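Local coordinates for protein polyketide synthase (Lyngbya majuscula 19L, PDB 3QIT) that acts as the decarboxylating thioesterase of curacin A biosynthesis, probably hydrolysing the thioester-bound chain before sulfate elimination and decarboxylation leave a terminal alkene, at residues Glu71-Tyr76 with Asp149-Thr154; Ile189-Pro192 with Val197-Ser200. All coordinates share one frame; numbering follows the deposited sequence.

Interaction 1: Glu71-Tyr76 with Asp149-Thr154; sequences EMVTSY and DYLSST
Val-73 and Thr-74 meet Leu-151 where a loop of the alpha/beta hydrolase fold, between strand 55-59 and helix 78-91, comes up against the C-terminal end of helix 140-151. Met-72 enters through its backbone: its O accepts the N-H of Ser-75 and so closes the one-turn 3-10 segment 73-75 that carries the two contact residues. Val-73 turns its CB toward the helix end. Its CG1, anti to the backbone N (chi1 -180°), presses on Leu-151 CD2 at 3.4 Å, tighter than usual for two methyls, while CG2 rests against the Leu-151 carbonyl O at 3.7 Å. Thr-74 splits its side chain between two partners: OG1 bonds to Thr-80 of the second subunit, and CG2 meets Leu-151 CD1 at 3.6 Å, the two side chains lying at about a right angle. Leu-79 of the second subunit packs on both Thr-74 and Leu-151, which places this apolar contact at the dimer interface. On the helix side, Ser-153 fastens the chain just beyond the last turn: Tyr-150 O accepts from both its N and its OG, the hydroxyl lying 2.7 Å from Tyr-150 O, in the carbonyl plane on a lone pair.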
loop_
_atom_site.group_PDB
_atom_site.type_symbol
_atom_site.label_atom_id
_atom_site.label_comp_id
_atom_site.label_asym_id
_atom_site.label_seq_id
_atom_site.Cartn_x
_atom_site.Cartn_y
_atom_site.Cartn_z
ATOM N N GLU B 71 -5.489 4.129 -9.971
ATOM C CA GLU B 71 -4.656 4.117 -11.181
ATOM C C GLU B 71 -3.291 3.528 -10.921
ATOM O O GLU B 71 -2.633 3.025 -11.829
ATOM C CB GLU B 71 -4.455 5.518 -11.741
ATOM C CG GLU B 71 -5.666 6.137 -12.407
ATOM C CD GLU B 71 -5.285 7.432 -13.101
ATOM O OE1 GLU B 71 -5.448 8.496 -12.484
ATOM O OE2 GLU B 71 -4.770 7.373 -14.236
ATOM N N MET B 72 -2.853 3.597 -9.681
ATOM C CA MET B 72 -1.627 2.875 -9.337
ATOM C C MET B 72 -1.960 1.613 -8.558
ATOM O O MET B 72 -2.457 1.683 -7.428
ATOM C CB MET B 72 -0.672 3.729 -8.557
ATOM C CG MET B 72 0.720 3.044 -8.512
ATOM S SD MET B 72 1.936 4.227 -8.171
ATOM C CE MET B 72 1.304 4.871 -6.630
ATOM N N VAL B 73 -1.645 0.471 -9.163
ATOM C CA VAL B 73 -2.064 -0.864 -8.654
ATOM C C VAL B 73 -1.643 -1.143 -7.213
ATOM O O VAL B 73 -2.354 -1.834 -6.479
ATOM C CB VAL B 73 -1.458 -2.008 -9.533
ATOM C CG1 VAL B 73 -1.899 -3.379 -9.001
ATOM C CG2 VAL B 73 -1.873 -1.854 -10.970
ATOM N N THR B 74 -0.480 -0.622 -6.826
ATOM C CA THR B 74 0.043 -0.819 -5.470
ATOM C C THR B 74 -0.790 -0.126 -4.394
ATOM O O THR B 74 -0.593 -0.351 -3.198
ATOM C CB THR B 74 1.509 -0.369 -5.338
ATOM O OG1 THR B 74 1.646 0.987 -5.776
ATOM C CG2 THR B 74 2.415 -1.274 -6.139
ATOM N N SER B 75 -1.727 0.697 -4.838
ATOM C CA SER B 75 -2.659 1.402 -3.944
ATOM C C SER B 75 -3.697 0.457 -3.359
ATOM O O SER B 75 -4.294 0.763 -2.318
ATOM C CB SER B 75 -3.345 2.568 -4.677
ATOM O OG SER B 75 -2.385 3.544 -5.092
ATOM N N TYR B 76 -3.941 -0.673 -4.026
ATOM C CA TYR B 76 -4.901 -1.662 -3.515
ATOM C C TYR B 76 -4.254 -2.454 -2.386
ATOM O O TYR B 76 -3.335 -3.267 -2.605
ATOM C CB TYR B 76 -5.365 -2.610 -4.630
ATOM C CG TYR B 76 -6.294 -1.979 -5.641
ATOM C CD1 TYR B 76 -7.586 -1.597 -5.287
ATOM C CD2 TYR B 76 -5.882 -1.766 -6.955
ATOM C CE1 TYR B 76 -8.444 -1.024 -6.222
ATOM C CE2 TYR B 76 -6.730 -1.171 -7.905
ATOM C CZ TYR B 76 -7.993 -0.796 -7.529
ATOM O OH TYR B 76 -8.809 -0.256 -8.500
ATOM N N ASP B 149 5.585 -8.849 -10.772
ATOM C CA ASP B 149 5.203 -9.256 -12.136
ATOM C C ASP B 149 3.706 -9.041 -12.319
ATOM O O ASP B 149 3.259 -8.557 -13.366
ATOM C CB ASP B 149 5.556 -10.729 -12.387
ATOM C CG ASP B 149 7.059 -10.964 -12.480
ATOM O OD1 ASP B 149 7.822 -9.998 -12.695
ATOM O OD2 ASP B 149 7.469 -12.128 -12.350
ATOM N N TYR B 150 2.935 -9.388 -11.297
ATOM C CA TYR B 150 1.484 -9.202 -11.404
ATOM C C TYR B 150 1.079 -7.719 -11.480
ATOM O O TYR B 150 0.284 -7.333 -12.351
ATOM C CB TYR B 150 0.752 -9.924 -10.280
ATOM C CG TYR B 150 -0.732 -9.808 -10.444
ATOM C CD1 TYR B 150 -1.400 -10.512 -11.461
ATOM C CD2 TYR B 150 -1.468 -8.951 -9.628
ATOM C CE1 TYR B 150 -2.766 -10.393 -11.636
ATOM C CE2 TYR B 150 -2.842 -8.815 -9.799
ATOM C CZ TYR B 150 -3.484 -9.545 -10.802
ATOM O OH TYR B 150 -4.839 -9.417 -10.985
ATOM N N LEU B 151 1.648 -6.909 -10.590
ATOM C CA LEU B 151 1.415 -5.454 -10.558
ATOM C C LEU B 151 1.638 -4.779 -11.918
ATOM O O LEU B 151 1.012 -3.744 -12.219
ATOM C CB LEU B 151 2.325 -4.787 -9.520
ATOM C CG LEU B 151 2.202 -5.070 -8.018
ATOM C CD1 LEU B 151 3.426 -4.511 -7.323
ATOM C CD2 LEU B 151 0.953 -4.476 -7.406
ATOM N N SER B 152 2.512 -5.363 -12.744
ATOM C CA SER B 152 2.821 -4.749 -14.026
ATOM C C SER B 152 2.110 -5.460 -15.161
ATOM O O SER B 152 2.283 -5.106 -16.330
ATOM C CB SER B 152 4.334 -4.688 -14.268
ATOM O OG SER B 152 4.912 -5.966 -14.193
ATOM N N SER B 153 1.299 -6.457 -14.816
ATOM C CA SER B 153 0.486 -7.117 -15.818
ATOM C C SER B 153 -0.746 -6.257 -16.056
ATOM O O SER B 153 -1.086 -5.366 -15.270
ATOM C CB SER B 153 0.131 -8.561 -15.423
ATOM O OG SER B 153 -0.859 -8.611 -14.405
ATOM N N THR B 154 -1.401 -6.486 -17.168
ATOM C CA THR B 154 -2.579 -5.685 -17.453
ATOM C C THR B 154 -3.687 -6.674 -17.769
ATOM O O THR B 154 -4.080 -6.817 -18.935
ATOM C CB THR B 154 -2.303 -4.718 -18.624
ATOM O OG1 THR B 154 -1.665 -5.444 -19.681
ATOM C CG2 THR B 154 -1.390 -3.577 -18.191
#

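Interaction 2: Ile189-Pro192 with Val197-Ser200; sequences ITQP and VRWS
A short antiparallel beta hairpin, strands 190-193 and 196-199, stands apart from the main sheet of the hydrolase fold, and Gln-191 and Arg-198 form a hydrogen-bonded pair of it. Gln-191 N gives to Arg-198 O at 2.9 Å and Arg-198 N returns to Gln-191 O at 2.8 Å. A third rung follows the end of helix 179-188, where Ser-200 N reaches Ile-189 O at 2.8 Å. The flanking pairs Thr-190 with Trp-199 and Pro-192 with Val-197 are non-hydrogen-bonded, and CA-H...O contacts accompany the rungs.

Gln-191 and Arg-198 also pair through their side chains, on the same face. Both are extended beyond CG, which brings the end of the amide to the side of the guanidinium where NE and NH2 point, the two planes 32° apart. Gln-191 OE1 takes two donors there: Arg-198 NE at 2.8 Å, on a lone pair in the carbonyl plane, and Arg-198 NH2 at 2.9 Å, tilted 28° from it. With an alanine in place of Arg-198, both donors to Gln-191 OE1 are gone, and the amide would probably be freer to turn, its oxygen left without these mates. The amide's NE2 donates weakly to a water that in turn donates to Ser-200 O.

Apolar packing is added around Trp-199. Ile-189 CD1 lies 3.8 Å from Trp-199 CZ3, and Thr-190 CG2 approaches Trp-199 CE3 obliquely at 3.9 Å. Trp-201 stacks on this ring, which also packs against Ala-166 and Leu-170 of helix 163-173. The chemistry is thus divided: a neutral amide oxygen accepts two N-H donors, reinforcing the backbone ladder but leaving the arginine's positive charge uncompensated by this partner, while the indole ties the hairpin to its neighbours.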
loop_
_atom_site.group_PDB
_atom_site.type_symbol
_atom_site.label_atom_id
_atom_site.label_comp_id
_atom_site.label_asym_id
_atom_site.label_seq_id
_atom_site.Cartn_x
_atom_site.Cartn_y
_atom_site.Cartn_z
ATOM N N ILE B 189 -22.607 -3.400 -12.789
ATOM C CA ILE B 189 -21.165 -3.624 -12.920
ATOM C C ILE B 189 -20.746 -4.182 -14.264
ATOM O O ILE B 189 -19.751 -4.885 -14.357
ATOM C CB ILE B 189 -20.586 -4.474 -11.771
ATOM C CG1 ILE B 189 -21.306 -5.837 -11.626
ATOM C CG2 ILE B 189 -20.579 -3.628 -10.456
ATOM C CD1 ILE B 189 -20.484 -6.845 -10.759
ATOM N N THR B 190 -21.482 -3.823 -15.309
ATOM C CA THR B 190 -21.011 -4.114 -16.676
ATOM C C THR B 190 -20.955 -2.834 -17.510
ATOM O O THR B 190 -21.654 -1.849 -17.208
ATOM C CB THR B 190 -21.863 -5.163 -17.389
ATOM O OG1 THR B 190 -23.257 -4.832 -17.262
ATOM C CG2 THR B 190 -21.605 -6.547 -16.793
ATOM N N GLN B 191 -20.157 -2.872 -18.579
ATOM C CA GLN B 191 -20.024 -1.734 -19.477
ATOM C C GLN B 191 -19.645 -2.275 -20.846
ATOM O O GLN B 191 -19.004 -3.347 -20.925
ATOM C CB GLN B 191 -18.958 -0.751 -18.967
ATOM C CG GLN B 191 -17.522 -1.301 -19.086
ATOM C CD GLN B 191 -16.445 -0.436 -18.433
ATOM O OE1 GLN B 191 -15.265 -0.750 -18.543
ATOM N NE2 GLN B 191 -16.845 0.618 -17.728
ATOM N N PRO B 192 -20.023 -1.553 -21.917
ATOM C CA PRO B 192 -19.660 -2.005 -23.270
ATOM C C PRO B 192 -18.141 -2.051 -23.475
ATOM O O PRO B 192 -17.411 -1.167 -22.989
ATOM C CB PRO B 192 -20.285 -0.945 -24.186
ATOM C CG PRO B 192 -21.376 -0.281 -23.355
ATOM C CD PRO B 192 -20.831 -0.312 -21.936
ATOM N N VAL B 197 -19.973 -6.828 -23.527
ATOM C CA VAL B 197 -19.863 -6.085 -22.258
ATOM C C VAL B 197 -18.850 -6.779 -21.360
ATOM O O VAL B 197 -18.660 -7.982 -21.455
ATOM C CB VAL B 197 -21.213 -5.925 -21.510
ATOM C CG1 VAL B 197 -22.229 -5.218 -22.407
ATOM C CG2 VAL B 197 -21.763 -7.290 -21.025
ATOM N N ARG B 198 -18.203 -6.000 -20.512
ATOM C CA ARG B 198 -17.224 -6.542 -19.577
ATOM C C ARG B 198 -17.570 -6.045 -18.190
ATOM O O ARG B 198 -18.329 -5.065 -18.038
ATOM C CB ARG B 198 -15.824 -6.088 -19.947
ATOM C CG ARG B 198 -15.587 -4.590 -19.776
ATOM C CD ARG B 198 -14.129 -4.203 -20.089
ATOM N NE ARG B 198 -13.928 -2.761 -19.945
ATOM C CZ ARG B 198 -12.775 -2.117 -20.152
ATOM N NH1 ARG B 198 -11.677 -2.779 -20.501
ATOM N NH2 ARG B 198 -12.725 -0.800 -20.004
ATOM N N TRP B 199 -17.007 -6.694 -17.171
ATOM C CA TRP B 199 -17.123 -6.167 -15.823
ATOM C C TRP B 199 -16.528 -4.771 -15.722
ATOM O O TRP B 199 -15.528 -4.476 -16.364
ATOM C CB TRP B 199 -16.395 -7.045 -14.808
ATOM C CG TRP B 199 -16.884 -8.482 -14.729
ATOM C CD1 TRP B 199 -16.125 -9.595 -14.909
ATOM C CD2 TRP B 199 -18.207 -8.939 -14.396
ATOM N NE1 TRP B 199 -16.879 -10.727 -14.686
ATOM C CE2 TRP B 199 -18.174 -10.353 -14.412
ATOM C CE3 TRP B 199 -19.427 -8.288 -14.093
ATOM C CZ2 TRP B 199 -19.300 -11.139 -14.131
ATOM C CZ3 TRP B 199 -20.552 -9.069 -13.811
ATOM C CH2 TRP B 199 -20.480 -10.487 -13.845
ATOM N N SER B 200 -17.148 -3.916 -14.915
ATOM C CA SER B 200 -16.674 -2.539 -14.805
ATOM C C SER B 200 -15.899 -2.280 -13.501
ATOM O O SER B 200 -15.398 -1.176 -13.277
ATOM C CB SER B 200 -17.849 -1.571 -14.976
ATOM O OG SER B 200 -18.767 -1.774 -13.933
HETATM O O HOH W 1 -15.026 1.241 -15.040
#

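In the fold
Both contacts are partly buried and lie away from the central sheet, their centres about 21 and 20 Å from the centre of the chain; these centres are 20 Å apart and the contacts do not touch. Interaction 1 is long-range, joining a loop to a helix end across 72 intervening residues mainly by packing of methyl groups, beside the second subunit. Interaction 2 is local, a hairpin whose strands are linked by backbone and side-chain hydrogen bonds, and no other chain of the assembly touches its segments. A common region lies downstream of the hairpin: Tyr-76 bonds to Asp-202 and Tyr-150 to Ile-204, a few residues past Ser-200, so that the chain leaving interaction 2 runs on to the surroundings of interaction 1.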